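Local coordinates for protein beta-galactosidase (Trichoderma reesei, PDB 3OGV) that probably hydrolyses terminal non-reducing beta-D-galactose residues in beta-D-galactosides, as a member of glycosyl hydrolase family 35, at residues E46-R51 with S74-W79; A121-G126 with G331-P336; F274-F279 with T317-Y322. All coordinates share one frame; numbering follows the deposited sequence.

Contact 1: E46-R51 with S74-W79; sequences EVHPFR and SFYVDW. With PTQ (2-phenylethyl 1-thio-beta-D-galactopyranoside), chain E.
Phe50 lays one face of its ring on Asp78, whose CB stands 3.8 Å from the ring centroid and 9° off the normal, a CH-pi contact over the centre. The ring gets there because its CG sits between the backbone N and the carbonyl carbon (chi1 58°), which turns it back over the chain: CB of His48 lies against the opposite face, and the backbone oxygen of Tyr76 meets the rim. Asp78 itself is the N-cap of the helix that follows. Upstream, the segments run as parallel neighbours in the barrel sheet, the two strands of a beta-alpha-beta unit whose crossover is helix 58-66. Their bridge pairs Glu46 with Ser74 and is held by Val47 N to Ser74 O at 3.0 Å. On the same face Ser74 OG donates to Glu46 OE1 (2.7 Å), reaching it from above the carboxylate plane. The other oxygen, Glu46 OE2, accepts His48 NE2 through its anti lone pair at 2.8 Å, almost exactly in the imidazole plane; Arg51 NH1 donates to His48 ND1, so both ring nitrogens are engaged and the ring's rotation is fixed. Arg114 adds a salt bridge to Glu46 OE2. Tyr76 lies alongside His48, Tyr76 CD2 being 3.3 Å from His48 NE2, with the planes at 42°. Tyr76 OH accepts from O3 of the galactoside at 2.8 Å, and Asn179 is a further partner.

Contact 2: A121-G126 with G331-P336; sequences AEVSGG and GNLGHP. With PTQ (2-phenylethyl 1-thio-beta-D-galactopyranoside), chain E.
Two irregular loops meet here at the C-terminal end of the barrel sheet, segment 121-126 coming after strand 110-116 and segment 331-336 after strand 318-321, and they are joined mainly through backbone atoms in a single bridge between Val123 and Gly334. The evidence is a pair of hydrogen bonds. Ser124 N donates to Leu333 O at 2.8 Å and is nearly straight (175°), whereas His335 N reaches Glu122 O at 3.2 Å from well above the carbonyl plane. Val123 CB rests against the carbonyl oxygen of Leu333, and the apolar contact is CG1 of Val123 to CD1 of Leu333 at 4.0 Å.

The main side-chain overlap is that of His335 with Glu122. The imidazole, swung over its own backbone with CG between N and the carbonyl carbon (chi1 81°), offers a face to Glu122 CA, which lies 3.8 Å from the ring centroid and toward the rim. The two side chains then run side by side in the same direction, Glu122 CG 3.4 Å from His335 NE2. A bend at chi2 carries the carboxylate away from the imidazole and toward the sugar, leaving the two planes 64° apart.

There the ligand's O5 donates to Glu122 OE1 and its O4 to Glu122 OE2, each at 2.7 Å, while Ala121 N donates to O3 and, weakly, to O4. Tyr342 is a second partner of OE1, and Glu789 accepts from the backbone N of Glu122, so the glutamate is held at both its ends. One carboxylate thus accepts from two different sugar hydroxyls, one oxygen for each, which is consistent with the site reading the positions of both, O4 and the O5 carried on C6, together.

Contact 3: F274-F279 with T317-Y322; sequences FSLVEF and TIFNIY. With PTQ (2-phenylethyl 1-thio-beta-D-galactopyranoside), chain E.
Glu278 and Tyr322 form the sugar-facing end of this contact, lying side by side and pointing the same way. Glu278 OE2 accepts the ligand's O2 at 2.8 Å, and Glu278 OE1 lies 3.1 Å from the anomeric carbon C1. OE1 of Glu278 stands over one face of the Tyr322 ring, near the rim, 4.0 Å from Tyr322 CD2, with the carboxylate and ring planes 23° apart. Tyr322 CE1 stands 3.5 Å from O5 of the ligand, and Tyr322 OH is hydrogen-bonded to Tyr342 OH. A leucine in place of Tyr322 would probably leave the carboxylate of Glu278 without its flat neighbour and Tyr342 without its hydroxyl partner, opening a gap beside the sugar.

Further out, parallel barrel strands hold these residues. Leu276 N donates to Ile318 O and Asn320 N to Leu276 O; past the corner Phe279 N donates to Asn320 O and Tyr322 N to Phe279 O. Between Leu276 and Phe279 the register slips by one residue, a beta bulge, where Asn320, extended away from its own N (chi1 179°), donates ND2 to Val277 O at 2.9 Å; its OD1 is hydrogen-bonded to Ser44, and ND2 also reaches Glu46. On the face carrying Leu276, Phe279 and Phe319, the Phe319 ring turns an edge toward the face of Phe279, an offset edge-to-face pair with planes at 61°.

Arg114 forms a salt bridge with Glu278 OE2, and Tyr240 OH is hydrogen-bonded to Glu278 OE1. The placing of OE1 beside C1, with OE2 held by Arg114 and the ligand's O2, is consistent with Glu278 being the nucleophile of a retaining glycosidase, as in family 35.

All three contacts lie in the family 35 catalytic domain, a TIM-barrel fold, and each touches the same galactoside. Contacts 1 and 3 share the barrel sheet: strand 38-47 runs between 72-76 and 318-321, and Glu46 N to Ile321 O (2.9 Å) joins them directly. Their centres are about 16 Å apart. Contact 2, its centre about 12 Å from that of contact 1 and 23 Å from that of contact 3, belongs to the loops beyond the strands; Arg51 NH2 reaches Ala121 O at 2.9 Å. Along the chain contact 1 closes first, and contact 3 is nested within the long loop closed by contact 2. Residues distant in sequence are thereby gathered round one sugar.

Contact 1: E46-R51 with S74-W79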
loop_
_atom_site.group_PDB
_atom_site.type_symbol
_atom_site.label_atom_id
_atom_site.label_comp_id
_atom_site.label_asym_id
_atom_site.label_seq_id
_atom_site.Cartn_x
_atom_site.Cartn_y
_atom_site.Cartn_z
ATOM N N GLU A 46 5.492 -3.597 0.779
ATOM C CA GLU A 46 5.508 -2.293 0.101
ATOM C C GLU A 46 4.746 -1.265 0.968
ATOM O O GLU A 46 3.566 -1.545 1.360
ATOM C CB GLU A 46 4.805 -2.488 -1.267
ATOM C CG GLU A 46 4.928 -1.190 -2.056
ATOM C CD GLU A 46 6.175 -1.175 -2.946
ATOM O OE1 GLU A 46 6.979 -2.148 -2.995
ATOM O OE2 GLU A 46 6.322 -0.169 -3.721
ATOM N N VAL A 47 5.307 -0.067 1.091
ATOM C CA VAL A 47 4.730 1.094 1.797
ATOM C C VAL A 47 5.113 2.334 0.979
ATOM O O VAL A 47 6.312 2.454 0.594
ATOM C CB VAL A 47 5.306 1.269 3.183
ATOM C CG1 VAL A 47 4.845 2.496 3.912
ATOM C CG2 VAL A 47 5.035 -0.011 4.041
ATOM N N HIS A 48 4.189 3.247 0.735
ATOM C CA HIS A 48 4.483 4.474 -0.061
ATOM C C HIS A 48 4.462 5.693 0.881
ATOM O O HIS A 48 3.354 6.092 1.275
ATOM C CB HIS A 48 3.531 4.597 -1.224
ATOM C CG HIS A 48 3.643 3.502 -2.201
ATOM N ND1 HIS A 48 2.723 3.221 -3.133
ATOM C CD2 HIS A 48 4.647 2.562 -2.332
ATOM C CE1 HIS A 48 3.106 2.152 -3.851
ATOM N NE2 HIS A 48 4.281 1.742 -3.352
ATOM N N PRO A 49 5.585 6.305 1.152
ATOM C CA PRO A 49 5.569 7.356 2.187
ATOM C C PRO A 49 4.696 8.535 1.783
ATOM O O PRO A 49 4.062 9.158 2.647
ATOM C CB PRO A 49 7.061 7.787 2.301
ATOM C CG PRO A 49 7.728 7.210 1.073
ATOM C CD PRO A 49 6.951 5.905 0.700
ATOM N N PHE A 50 4.525 8.786 0.490
ATOM C CA PHE A 50 3.732 9.937 0.037
ATOM C C PHE A 50 2.266 9.693 0.276
ATOM O O PHE A 50 1.489 10.664 0.132
ATOM C CB PHE A 50 4.103 10.300 -1.447
ATOM C CG PHE A 50 3.897 9.148 -2.390
ATOM C CD1 PHE A 50 2.683 8.836 -2.909
ATOM C CD2 PHE A 50 5.034 8.348 -2.758
ATOM C CE1 PHE A 50 2.480 7.752 -3.810
ATOM C CE2 PHE A 50 4.855 7.257 -3.618
ATOM C CZ PHE A 50 3.620 6.941 -4.125
ATOM N N ARG A 51 1.811 8.431 0.495
ATOM C CA ARG A 51 0.412 8.116 0.723
ATOM C C ARG A 51 0.074 8.219 2.271
ATOM O O ARG A 51 -1.101 7.913 2.574
ATOM C CB ARG A 51 0.081 6.731 0.132
ATOM C CG ARG A 51 -0.175 6.870 -1.341
ATOM C CD ARG A 51 -0.254 5.539 -2.115
ATOM N NE ARG A 51 -0.985 5.639 -3.368
ATOM C CZ ARG A 51 -0.702 5.005 -4.499
ATOM N NH1 ARG A 51 0.477 4.348 -4.670
ATOM N NH2 ARG A 51 -1.569 5.114 -5.497
ATOM N N SER A 74 9.762 -1.984 0.930
ATOM C CA SER A 74 10.001 -1.411 -0.403
ATOM C C SER A 74 9.156 -0.168 -0.573
ATOM O O SER A 74 7.978 -0.203 -0.184
ATOM C CB SER A 74 9.703 -2.519 -1.425
ATOM O OG SER A 74 9.639 -2.012 -2.767
ATOM N N PHE A 75 9.704 0.911 -1.180
ATOM C CA PHE A 75 8.921 2.117 -1.332
ATOM C C PHE A 75 9.179 2.799 -2.631
ATOM O O PHE A 75 10.303 2.792 -3.151
ATOM C CB PHE A 75 9.231 3.126 -0.182
ATOM C CG PHE A 75 10.614 3.715 -0.215
ATOM C CD1 PHE A 75 11.728 3.074 0.322
ATOM C CD2 PHE A 75 10.793 5.071 -0.688
ATOM C CE1 PHE A 75 12.990 3.645 0.300
ATOM C CE2 PHE A 75 12.081 5.614 -0.717
ATOM C CZ PHE A 75 13.201 4.945 -0.206
ATOM N N TYR A 76 8.130 3.393 -3.175
ATOM C CA TYR A 76 8.231 4.379 -4.287
ATOM C C TYR A 76 8.465 5.742 -3.800
ATOM O O TYR A 76 8.031 6.151 -2.682
ATOM C CB TYR A 76 6.984 4.327 -5.165
ATOM C CG TYR A 76 6.798 3.145 -6.072
ATOM C CD1 TYR A 76 7.855 2.673 -6.932
ATOM C CD2 TYR A 76 5.565 2.530 -6.264
ATOM C CE1 TYR A 76 7.609 1.624 -7.827
ATOM C CE2 TYR A 76 5.295 1.531 -7.126
ATOM C CZ TYR A 76 6.387 1.077 -7.931
ATOM O OH TYR A 76 6.114 0.034 -8.764
ATOM N N VAL A 77 9.004 6.623 -4.683
ATOM C CA VAL A 77 8.970 8.084 -4.546
ATOM C C VAL A 77 8.224 8.637 -5.764
ATOM O O VAL A 77 8.411 8.135 -6.880
ATOM C CB VAL A 77 10.360 8.673 -4.540
ATOM C CG1 VAL A 77 10.354 10.162 -4.351
ATOM C CG2 VAL A 77 11.207 7.983 -3.378
ATOM N N ASP A 78 7.250 9.540 -5.516
ATOM C CA ASP A 78 6.395 10.141 -6.595
ATOM C C ASP A 78 6.954 11.494 -7.036
ATOM O O ASP A 78 6.890 12.531 -6.328
ATOM C CB ASP A 78 4.997 10.268 -6.037
ATOM C CG ASP A 78 4.014 10.776 -7.049
ATOM O OD1 ASP A 78 4.350 11.109 -8.212
ATOM O OD2 ASP A 78 2.767 10.773 -6.709
ATOM N N TRP A 79 7.639 11.463 -8.223
ATOM C CA TRP A 79 8.272 12.687 -8.743
ATOM C C TRP A 79 7.282 13.914 -8.868
ATOM O O TRP A 79 7.686 15.009 -8.526
ATOM C CB TRP A 79 8.832 12.238 -10.119
ATOM C CG TRP A 79 9.462 13.344 -10.955
ATOM C CD1 TRP A 79 9.868 14.612 -10.596
ATOM C CD2 TRP A 79 9.762 13.191 -12.390
ATOM N NE1 TRP A 79 10.397 15.268 -11.723
ATOM C CE2 TRP A 79 10.350 14.419 -12.814
ATOM C CE3 TRP A 79 9.592 12.154 -13.287
ATOM C CZ2 TRP A 79 10.773 14.584 -14.173
ATOM C CZ3 TRP A 79 10.042 12.341 -14.618
ATOM C CH2 TRP A 79 10.582 13.606 -15.014
HETATM C C1 PTQ E . 2.862 -3.229 -11.194
HETATM O O1 PTQ E . 1.418 -3.184 -11.069
HETATM S S1 PTQ E . 3.188 -3.822 -12.908
HETATM C C2 PTQ E . 3.533 -1.913 -10.993
HETATM O O2 PTQ E . 4.929 -2.008 -11.025
HETATM C C3 PTQ E . 3.067 -1.182 -9.733
HETATM O O3 PTQ E . 3.530 0.136 -9.737
HETATM C C4 PTQ E . 1.560 -1.266 -9.591
HETATM O O4 PTQ E . 1.020 -0.413 -10.651
HETATM C C5 PTQ E . 1.002 -2.640 -9.722
HETATM O O5 PTQ E . -1.007 -2.348 -8.523
HETATM C C6 PTQ E . -0.469 -2.884 -9.795
HETATM C C7 PTQ E . 2.414 -5.458 -12.869
HETATM C C8 PTQ E . 2.268 -6.078 -14.234
HETATM C C9 PTQ E . 1.592 -7.390 -14.175
HETATM C C10 PTQ E . 0.207 -7.459 -14.271
HETATM C C11 PTQ E . -0.405 -8.724 -14.146
HETATM C C12 PTQ E . 0.387 -9.871 -13.919
HETATM C C13 PTQ E . 1.749 -9.738 -13.797
HETATM C C14 PTQ E . 2.334 -8.539 -13.869
#

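Contact 2: A121-G126 with G331-P336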
loop_
_atom_site.group_PDB
_atom_site.type_symbol
_atom_site.label_atom_id
_atom_site.label_comp_id
_atom_site.label_asym_id
_atom_site.label_seq_id
_atom_site.Cartn_x
_atom_site.Cartn_y
_atom_site.Cartn_z
ATOM N N ALA A 121 2.164 2.644 -10.161
ATOM C CA ALA A 121 1.744 2.808 -8.726
ATOM C C ALA A 121 0.295 3.276 -8.595
ATOM O O ALA A 121 -0.089 3.633 -7.449
ATOM C CB ALA A 121 2.702 3.737 -7.965
ATOM N N GLU A 122 -0.486 3.341 -9.662
ATOM C CA GLU A 122 -1.835 3.901 -9.626
ATOM C C GLU A 122 -1.779 5.357 -9.159
ATOM O O GLU A 122 -2.783 5.833 -8.542
ATOM C CB GLU A 122 -2.832 2.997 -8.856
ATOM C CG GLU A 122 -3.132 1.715 -9.596
ATOM C CD GLU A 122 -2.022 0.684 -9.539
ATOM O OE1 GLU A 122 -1.633 0.266 -8.444
ATOM O OE2 GLU A 122 -1.558 0.229 -10.614
ATOM N N VAL A 123 -0.717 6.089 -9.416
ATOM C CA VAL A 123 -0.614 7.511 -9.082
ATOM C C VAL A 123 -0.811 8.324 -10.407
ATOM O O VAL A 123 -0.607 7.833 -11.489
ATOM C CB VAL A 123 0.623 7.963 -8.362
ATOM C CG1 VAL A 123 0.838 7.140 -7.017
ATOM C CG2 VAL A 123 1.897 7.890 -9.233
ATOM N N SER A 124 -1.196 9.568 -10.203
ATOM C CA SER A 124 -1.392 10.487 -11.394
ATOM C C SER A 124 -0.051 10.551 -12.171
ATOM O O SER A 124 1.012 10.732 -11.599
ATOM C CB SER A 124 -1.644 11.871 -10.829
ATOM O OG SER A 124 -1.997 12.740 -11.950
ATOM N N GLY A 125 -0.258 10.336 -13.502
ATOM C CA GLY A 125 0.906 10.344 -14.428
ATOM C C GLY A 125 1.806 9.156 -14.266
ATOM O O GLY A 125 2.853 9.125 -14.921
ATOM N N GLY A 126 1.457 8.132 -13.438
ATOM C CA GLY A 126 2.457 7.109 -13.071
ATOM C C GLY A 126 3.657 7.669 -12.454
ATOM O O GLY A 126 4.762 7.039 -12.455
ATOM N N GLY A 331 -5.211 14.560 -1.805
ATOM C CA GLY A 331 -4.684 15.703 -2.559
ATOM C C GLY A 331 -4.485 15.381 -4.062
ATOM O O GLY A 331 -3.481 15.856 -4.613
ATOM N N ASN A 332 -5.440 14.687 -4.644
ATOM C CA ASN A 332 -5.404 14.404 -6.071
ATOM C C ASN A 332 -4.157 13.666 -6.532
ATOM O O ASN A 332 -3.923 13.624 -7.746
ATOM C CB ASN A 332 -5.500 15.724 -6.920
ATOM C CG ASN A 332 -6.760 16.512 -6.563
ATOM O OD1 ASN A 332 -7.871 15.963 -6.722
ATOM N ND2 ASN A 332 -6.556 17.769 -6.192
ATOM N N LEU A 333 -3.480 12.894 -5.656
ATOM C CA LEU A 333 -2.248 12.305 -6.171
ATOM C C LEU A 333 -2.548 11.054 -6.963
ATOM O O LEU A 333 -1.571 10.616 -7.644
ATOM C CB LEU A 333 -1.284 12.069 -4.979
ATOM C CG LEU A 333 -1.552 10.870 -4.013
ATOM C CD1 LEU A 333 -1.187 9.509 -4.544
ATOM C CD2 LEU A 333 -0.940 11.154 -2.645
ATOM N N GLY A 334 -3.723 10.469 -6.999
ATOM C CA GLY A 334 -4.025 9.236 -7.692
ATOM C C GLY A 334 -4.325 9.367 -9.171
ATOM O O GLY A 334 -4.618 10.472 -9.672
ATOM N N HIS A 335 -4.298 8.255 -9.909
ATOM C CA HIS A 335 -4.683 8.263 -11.294
ATOM C C HIS A 335 -6.162 8.085 -11.505
ATOM O O HIS A 335 -6.913 7.717 -10.603
ATOM C CB HIS A 335 -3.853 7.190 -12.076
ATOM C CG HIS A 335 -4.363 5.810 -11.962
ATOM N ND1 HIS A 335 -4.259 4.934 -12.981
ATOM C CD2 HIS A 335 -4.926 5.133 -10.912
ATOM C CE1 HIS A 335 -4.735 3.746 -12.584
ATOM N NE2 HIS A 335 -5.173 3.865 -11.323
ATOM N N PRO A 336 -6.664 8.333 -12.740
ATOM C CA PRO A 336 -8.136 8.250 -12.991
ATOM C C PRO A 336 -8.654 6.863 -12.880
ATOM O O PRO A 336 -9.884 6.638 -12.721
ATOM C CB PRO A 336 -8.302 8.684 -14.476
ATOM C CG PRO A 336 -7.160 9.557 -14.665
ATOM C CD PRO A 336 -5.942 9.007 -13.890
HETATM C C1 PTQ E . 2.862 -3.229 -11.194
HETATM O O1 PTQ E . 1.418 -3.184 -11.069
HETATM S S1 PTQ E . 3.188 -3.822 -12.908
HETATM C C2 PTQ E . 3.533 -1.913 -10.993
HETATM O O2 PTQ E . 4.929 -2.008 -11.025
HETATM C C3 PTQ E . 3.067 -1.182 -9.733
HETATM O O3 PTQ E . 3.530 0.136 -9.737
HETATM C C4 PTQ E . 1.560 -1.266 -9.591
HETATM O O4 PTQ E . 1.020 -0.413 -10.651
HETATM C C5 PTQ E . 1.002 -2.640 -9.722
HETATM O O5 PTQ E . -1.007 -2.348 -8.523
HETATM C C6 PTQ E . -0.469 -2.884 -9.795
HETATM C C7 PTQ E . 2.414 -5.458 -12.869
HETATM C C8 PTQ E . 2.268 -6.078 -14.234
HETATM C C9 PTQ E . 1.592 -7.390 -14.175
HETATM C C10 PTQ E . 0.207 -7.459 -14.271
HETATM C C11 PTQ E . -0.405 -8.724 -14.146
HETATM C C12 PTQ E . 0.387 -9.871 -13.919
HETATM C C13 PTQ E . 1.749 -9.738 -13.797
HETATM C C14 PTQ E . 2.334 -8.539 -13.869
#

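Contact 3: F274-F279 with T317-Y322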
loop_
_atom_site.group_PDB
_atom_site.type_symbol
_atom_site.label_atom_id
_atom_site.label_comp_id
_atom_site.label_asym_id
_atom_site.label_seq_id
_atom_site.Cartn_x
_atom_site.Cartn_y
_atom_site.Cartn_z
ATOM N N PHE A 274 16.508 -15.952 -6.642
ATOM C CA PHE A 274 15.145 -15.859 -7.184
ATOM C C PHE A 274 14.362 -14.771 -6.423
ATOM O O PHE A 274 14.208 -14.848 -5.198
ATOM C CB PHE A 274 14.450 -17.193 -7.177
ATOM C CG PHE A 274 13.017 -17.149 -7.651
ATOM C CD1 PHE A 274 12.673 -16.350 -8.761
ATOM C CD2 PHE A 274 11.987 -17.839 -6.957
ATOM C CE1 PHE A 274 11.341 -16.290 -9.181
ATOM C CE2 PHE A 274 10.651 -17.747 -7.315
ATOM C CZ PHE A 274 10.314 -16.970 -8.455
ATOM N N SER A 275 13.925 -13.742 -7.189
ATOM C CA SER A 275 13.434 -12.532 -6.577
ATOM C C SER A 275 12.074 -12.173 -7.174
ATOM O O SER A 275 11.928 -11.973 -8.400
ATOM C CB SER A 275 14.401 -11.386 -6.829
ATOM O OG SER A 275 15.650 -11.637 -6.253
ATOM N N LEU A 276 11.033 -12.030 -6.324
ATOM C CA LEU A 276 9.723 -11.548 -6.701
ATOM C C LEU A 276 9.645 -10.188 -6.067
ATOM O O LEU A 276 9.349 -9.982 -4.855
ATOM C CB LEU A 276 8.632 -12.519 -6.202
ATOM C CG LEU A 276 8.613 -13.838 -6.910
ATOM C CD1 LEU A 276 7.606 -14.789 -6.179
ATOM C CD2 LEU A 276 8.217 -13.683 -8.417
ATOM N N VAL A 277 9.927 -9.127 -6.881
ATOM C CA VAL A 277 10.091 -7.794 -6.403
ATOM C C VAL A 277 8.672 -7.154 -6.211
ATOM O O VAL A 277 8.595 -6.229 -5.375
ATOM C CB VAL A 277 10.958 -6.959 -7.383
ATOM C CG1 VAL A 277 11.000 -5.439 -6.970
ATOM C CG2 VAL A 277 12.342 -7.548 -7.242
ATOM N N GLU A 278 7.640 -7.654 -6.867
ATOM C CA GLU A 278 6.263 -7.324 -6.455
ATOM C C GLU A 278 5.517 -8.603 -6.560
ATOM O O GLU A 278 5.435 -9.257 -7.634
ATOM C CB GLU A 278 5.590 -6.290 -7.366
ATOM C CG GLU A 278 6.287 -4.980 -7.399
ATOM C CD GLU A 278 5.604 -4.101 -8.457
ATOM O OE1 GLU A 278 4.423 -4.230 -8.708
ATOM O OE2 GLU A 278 6.282 -3.150 -8.862
ATOM N N PHE A 279 4.839 -9.022 -5.475
ATOM C CA PHE A 279 3.943 -10.148 -5.579
ATOM C C PHE A 279 2.603 -9.749 -4.904
ATOM O O PHE A 279 2.608 -9.069 -3.841
ATOM C CB PHE A 279 4.495 -11.441 -4.869
ATOM C CG PHE A 279 3.683 -12.669 -5.253
ATOM C CD1 PHE A 279 3.843 -13.295 -6.462
ATOM C CD2 PHE A 279 2.637 -13.091 -4.414
ATOM C CE1 PHE A 279 3.072 -14.368 -6.805
ATOM C CE2 PHE A 279 1.823 -14.096 -4.724
ATOM C CZ PHE A 279 1.998 -14.750 -5.929
ATOM N N THR A 317 13.934 -16.053 -2.437
ATOM C CA THR A 317 14.665 -15.523 -1.293
ATOM C C THR A 317 14.722 -13.999 -1.183
ATOM O O THR A 317 15.254 -13.467 -0.277
ATOM C CB THR A 317 16.082 -16.076 -1.128
ATOM O OG1 THR A 317 16.812 -15.812 -2.339
ATOM C CG2 THR A 317 15.994 -17.660 -0.920
ATOM N N ILE A 318 14.119 -13.305 -2.247
ATOM C CA ILE A 318 13.802 -11.834 -2.094
ATOM C C ILE A 318 12.378 -11.746 -2.513
ATOM O O ILE A 318 12.034 -12.045 -3.649
ATOM C CB ILE A 318 14.735 -10.966 -2.995
ATOM C CG1 ILE A 318 16.200 -11.121 -2.573
ATOM C CG2 ILE A 318 14.250 -9.472 -2.886
ATOM C CD1 ILE A 318 17.209 -10.300 -3.451
ATOM N N PHE A 319 11.504 -11.399 -1.554
ATOM C CA PHE A 319 10.036 -11.540 -1.758
ATOM C C PHE A 319 9.392 -10.331 -1.164
ATOM O O PHE A 319 9.437 -10.136 0.049
ATOM C CB PHE A 319 9.628 -12.880 -1.017
ATOM C CG PHE A 319 8.225 -13.317 -1.188
ATOM C CD1 PHE A 319 7.478 -12.981 -2.226
ATOM C CD2 PHE A 319 7.728 -14.172 -0.207
ATOM C CE1 PHE A 319 6.162 -13.449 -2.353
ATOM C CE2 PHE A 319 6.457 -14.691 -0.308
ATOM C CZ PHE A 319 5.664 -14.341 -1.388
ATOM N N ASN A 320 8.759 -9.507 -2.008
ATOM C CA ASN A 320 8.090 -8.262 -1.565
ATOM C C ASN A 320 6.638 -8.278 -1.948
ATOM O O ASN A 320 6.230 -8.589 -3.040
ATOM C CB ASN A 320 8.738 -7.040 -2.285
ATOM C CG ASN A 320 8.099 -5.726 -1.911
ATOM O OD1 ASN A 320 7.980 -5.369 -0.709
ATOM N ND2 ASN A 320 7.633 -4.997 -2.931
ATOM N N ILE A 321 5.841 -8.016 -0.908
ATOM C CA ILE A 321 4.326 -8.021 -1.022
ATOM C C ILE A 321 3.783 -6.578 -1.295
ATOM O O ILE A 321 3.918 -5.694 -0.483
ATOM C CB ILE A 321 3.739 -8.557 0.315
ATOM C CG1 ILE A 321 4.309 -9.979 0.650
ATOM C CG2 ILE A 321 2.194 -8.592 0.204
ATOM C CD1 ILE A 321 4.249 -11.013 -0.438
ATOM N N TYR A 322 3.202 -6.489 -2.507
ATOM C CA TYR A 322 2.685 -5.180 -2.989
ATOM C C TYR A 322 1.146 -5.304 -3.000
ATOM O O TYR A 322 0.591 -6.145 -3.705
ATOM C CB TYR A 322 3.164 -4.993 -4.441
ATOM C CG TYR A 322 2.762 -3.597 -4.988
ATOM C CD1 TYR A 322 1.438 -3.320 -5.296
ATOM C CD2 TYR A 322 3.718 -2.604 -5.145
ATOM C CE1 TYR A 322 1.084 -2.007 -5.740
ATOM C CE2 TYR A 322 3.390 -1.298 -5.613
ATOM C CZ TYR A 322 2.033 -1.047 -5.836
ATOM O OH TYR A 322 1.721 0.278 -6.247
HETATM C C1 PTQ E . 2.862 -3.229 -11.194
HETATM O O1 PTQ E . 1.418 -3.184 -11.069
HETATM S S1 PTQ E . 3.188 -3.822 -12.908
HETATM C C2 PTQ E . 3.533 -1.913 -10.993
HETATM O O2 PTQ E . 4.929 -2.008 -11.025
HETATM C C3 PTQ E . 3.067 -1.182 -9.733
HETATM O O3 PTQ E . 3.530 0.136 -9.737
HETATM C C4 PTQ E . 1.560 -1.266 -9.591
HETATM O O4 PTQ E . 1.020 -0.413 -10.651
HETATM C C5 PTQ E . 1.002 -2.640 -9.722
HETATM O O5 PTQ E . -1.007 -2.348 -8.523
HETATM C C6 PTQ E . -0.469 -2.884 -9.795
HETATM C C7 PTQ E . 2.414 -5.458 -12.869
HETATM C C8 PTQ E . 2.268 -6.078 -14.234
HETATM C C9 PTQ E . 1.592 -7.390 -14.175
HETATM C C10 PTQ E . 0.207 -7.459 -14.271
HETATM C C11 PTQ E . -0.405 -8.724 -14.146
HETATM C C12 PTQ E . 0.387 -9.871 -13.919
HETATM C C13 PTQ E . 1.749 -9.738 -13.797
HETATM C C14 PTQ E . 2.334 -8.539 -13.869
#